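Local coordinates for glutaconate coenzyme a-transferase (Acidaminococcus fermentans, PDB 1POI), which catalyses the transfer of coenzyme A from acetyl-CoA to glutaconate or (R)-2-hydroxyglutarate, a step in the fermentative degradation of glutamate, at residues I61-V66 against E271-F276. Numbering follows the deposited sequence.
Sequences IGNGRV and EDFDAF
The ring of Phe273, on helix 270-282, reaches the carboxy-terminal end of helix 55-62 and meets Gly62 and Asn63. Van der Waals contact of the aromatic ring with backbone comes first. Phe273 CE2 lies 3.9 Å from Gly62 C, at an oblique approach. Phe273 carries its CG anti to the backbone N (chi1 -179°), which sends the ring out from its own helix to the other. Gly62 suits the place because it has no side chain, and CE2 of Phe273 comes up to its bare backbone.

Beside this lies an amide-aromatic contact. Asn63 ND2 sits at the ring edge, near its plane, 3.3 Å from Phe273 CE2, with the amide and ring planes 60° apart. This is van der Waals contact rather than a hydrogen bond: the amide nitrogen donates to Met59 O, in the last turn of helix 55-62, and that bond helps to fix the amide.

The polar link across the gap runs through water. One molecule donates to Asn63 OD1 at 3.2 Å and to Asp274 OD1 at 3.1 Å, bridging an amide and a carboxylate that do not touch directly. Gln270 adds a second polar tie by bonding to Gly62 O.

Backbone bonds shape the end of helix 55-62. Gly64, with positive phi, is the C' residue of a Schellman motif: its N bonds to Ile61 O at 2.6 Å and Arg65 N to Leu60 O, ending the helix ahead of strand 66-71. Within the turn Arg65 NE bonds weakly to Asn63 O, while its long side chain spans to Leu39 O and Ile43 O.

The chemistry thus implies a small junction of aromatic edge, backbone and amide that joins the end of helix 55-62 to helix 270-282; no direct hydrogen bond links 61-66 with 271-276, and one water bridges them.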
loop_
_atom_site.group_PDB
_atom_site.type_symbol
_atom_site.label_atom_id
_atom_site.label_comp_id
_atom_site.label_asym_id
_atom_site.label_seq_id
_atom_site.Cartn_x
_atom_site.Cartn_y
_atom_site.Cartn_z
ATOM N N ILE A 61 -32.019 -24.662 9.293
ATOM C CA ILE A 61 -33.454 -24.931 9.229
ATOM C C ILE A 61 -33.738 -26.378 8.813
ATOM O O ILE A 61 -34.392 -27.120 9.550
ATOM C CB ILE A 61 -34.146 -23.986 8.245
ATOM C CG1 ILE A 61 -34.048 -22.549 8.737
ATOM C CG2 ILE A 61 -35.589 -24.382 8.059
ATOM C CD1 ILE A 61 -34.593 -21.559 7.756
ATOM N N GLY A 62 -33.236 -26.770 7.643
ATOM C CA GLY A 62 -33.424 -28.116 7.137
ATOM C C GLY A 62 -32.987 -29.184 8.117
ATOM O O GLY A 62 -33.566 -30.265 8.137
ATOM N N ASN A 63 -31.928 -28.921 8.874
ATOM C CA ASN A 63 -31.475 -29.863 9.894
ATOM C C ASN A 63 -32.285 -29.644 11.197
ATOM O O ASN A 63 -31.845 -30.003 12.300
ATOM C CB ASN A 63 -29.988 -29.676 10.183
ATOM C CG ASN A 63 -29.097 -30.371 9.162
ATOM O OD1 ASN A 63 -28.668 -31.521 9.364
ATOM N ND2 ASN A 63 -28.771 -29.662 8.080
ATOM N N GLY A 64 -33.455 -29.027 11.071
ATOM C CA GLY A 64 -34.308 -28.766 12.222
ATOM C C GLY A 64 -33.704 -28.133 13.469
ATOM O O GLY A 64 -34.171 -28.424 14.581
ATOM N N ARG A 65 -32.718 -27.244 13.300
ATOM C CA ARG A 65 -32.071 -26.575 14.430
ATOM C C ARG A 65 -32.606 -25.175 14.764
ATOM O O ARG A 65 -31.978 -24.456 15.540
ATOM C CB ARG A 65 -30.559 -26.442 14.213
ATOM C CG ARG A 65 -29.856 -27.664 13.702
ATOM C CD ARG A 65 -29.749 -28.784 14.693
ATOM N NE ARG A 65 -29.109 -29.955 14.072
ATOM C CZ ARG A 65 -27.849 -30.329 14.294
ATOM N NH1 ARG A 65 -27.086 -29.638 15.125
ATOM N NH2 ARG A 65 -27.330 -31.376 13.668
ATOM N N VAL A 66 -33.768 -24.796 14.261
ATOM C CA VAL A 66 -34.262 -23.456 14.527
ATOM C C VAL A 66 -35.666 -23.448 15.131
ATOM O O VAL A 66 -36.623 -23.957 14.529
ATOM C CB VAL A 66 -34.192 -22.600 13.231
ATOM C CG1 VAL A 66 -34.796 -21.237 13.443
ATOM C CG2 VAL A 66 -32.740 -22.452 12.781
ATOM N N GLU A 271 -34.288 -35.879 1.531
ATOM C CA GLU A 271 -33.466 -37.074 1.335
ATOM C C GLU A 271 -32.122 -36.718 0.736
ATOM O O GLU A 271 -31.063 -37.113 1.260
ATOM C CB GLU A 271 -34.135 -38.040 0.361
ATOM C CG GLU A 271 -35.493 -38.572 0.749
ATOM C CD GLU A 271 -35.854 -39.829 -0.049
ATOM O OE1 GLU A 271 -35.005 -40.301 -0.847
ATOM O OE2 GLU A 271 -36.981 -40.353 0.133
ATOM N N ASP A 272 -32.192 -36.022 -0.406
ATOM C CA ASP A 272 -31.004 -35.598 -1.145
ATOM C C ASP A 272 -30.213 -34.713 -0.222
ATOM O O ASP A 272 -28.984 -34.833 -0.140
ATOM C CB ASP A 272 -31.375 -34.808 -2.415
ATOM C CG ASP A 272 -31.913 -35.687 -3.554
ATOM O OD1 ASP A 272 -31.718 -36.928 -3.540
ATOM O OD2 ASP A 272 -32.522 -35.111 -4.487
ATOM N N PHE A 273 -30.950 -33.873 0.513
ATOM C CA PHE A 273 -30.383 -32.929 1.465
ATOM C C PHE A 273 -29.594 -33.600 2.584
ATOM O O PHE A 273 -28.411 -33.304 2.800
ATOM C CB PHE A 273 -31.489 -32.071 2.073
ATOM C CG PHE A 273 -30.982 -31.063 3.051
ATOM C CD1 PHE A 273 -30.370 -29.892 2.607
ATOM C CD2 PHE A 273 -31.039 -31.310 4.421
ATOM C CE1 PHE A 273 -29.820 -28.987 3.510
ATOM C CE2 PHE A 273 -30.489 -30.409 5.334
ATOM C CZ PHE A 273 -29.877 -29.248 4.874
ATOM N N ASP A 274 -30.259 -34.513 3.292
ATOM C CA ASP A 274 -29.651 -35.233 4.409
ATOM C C ASP A 274 -28.460 -36.027 3.953
ATOM O O ASP A 274 -27.475 -36.151 4.683
ATOM C CB ASP A 274 -30.675 -36.145 5.078
ATOM C CG ASP A 274 -31.742 -35.369 5.825
ATOM O OD1 ASP A 274 -31.369 -34.446 6.595
ATOM O OD2 ASP A 274 -32.941 -35.676 5.630
ATOM N N ALA A 275 -28.568 -36.565 2.740
ATOM C CA ALA A 275 -27.499 -37.347 2.120
ATOM C C ALA A 275 -26.287 -36.431 1.949
ATOM O O ALA A 275 -25.160 -36.783 2.339
ATOM C CB ALA A 275 -27.965 -37.868 0.778
ATOM N N PHE A 276 -26.546 -35.250 1.379
ATOM C CA PHE A 276 -25.537 -34.226 1.166
ATOM C C PHE A 276 -24.871 -33.876 2.481
ATOM O O PHE A 276 -23.639 -33.864 2.579
ATOM C CB PHE A 276 -26.176 -32.972 0.594
ATOM C CG PHE A 276 -25.283 -31.762 0.647
ATOM C CD1 PHE A 276 -25.254 -30.951 1.786
ATOM C CD2 PHE A 276 -24.442 -31.453 -0.433
ATOM C CE1 PHE A 276 -24.406 -29.858 1.858
ATOM C CE2 PHE A 276 -23.585 -30.363 -0.381
ATOM C CZ PHE A 276 -23.560 -29.558 0.766
HETATM O O HOH W 1 -28.476 -34.294 7.820
#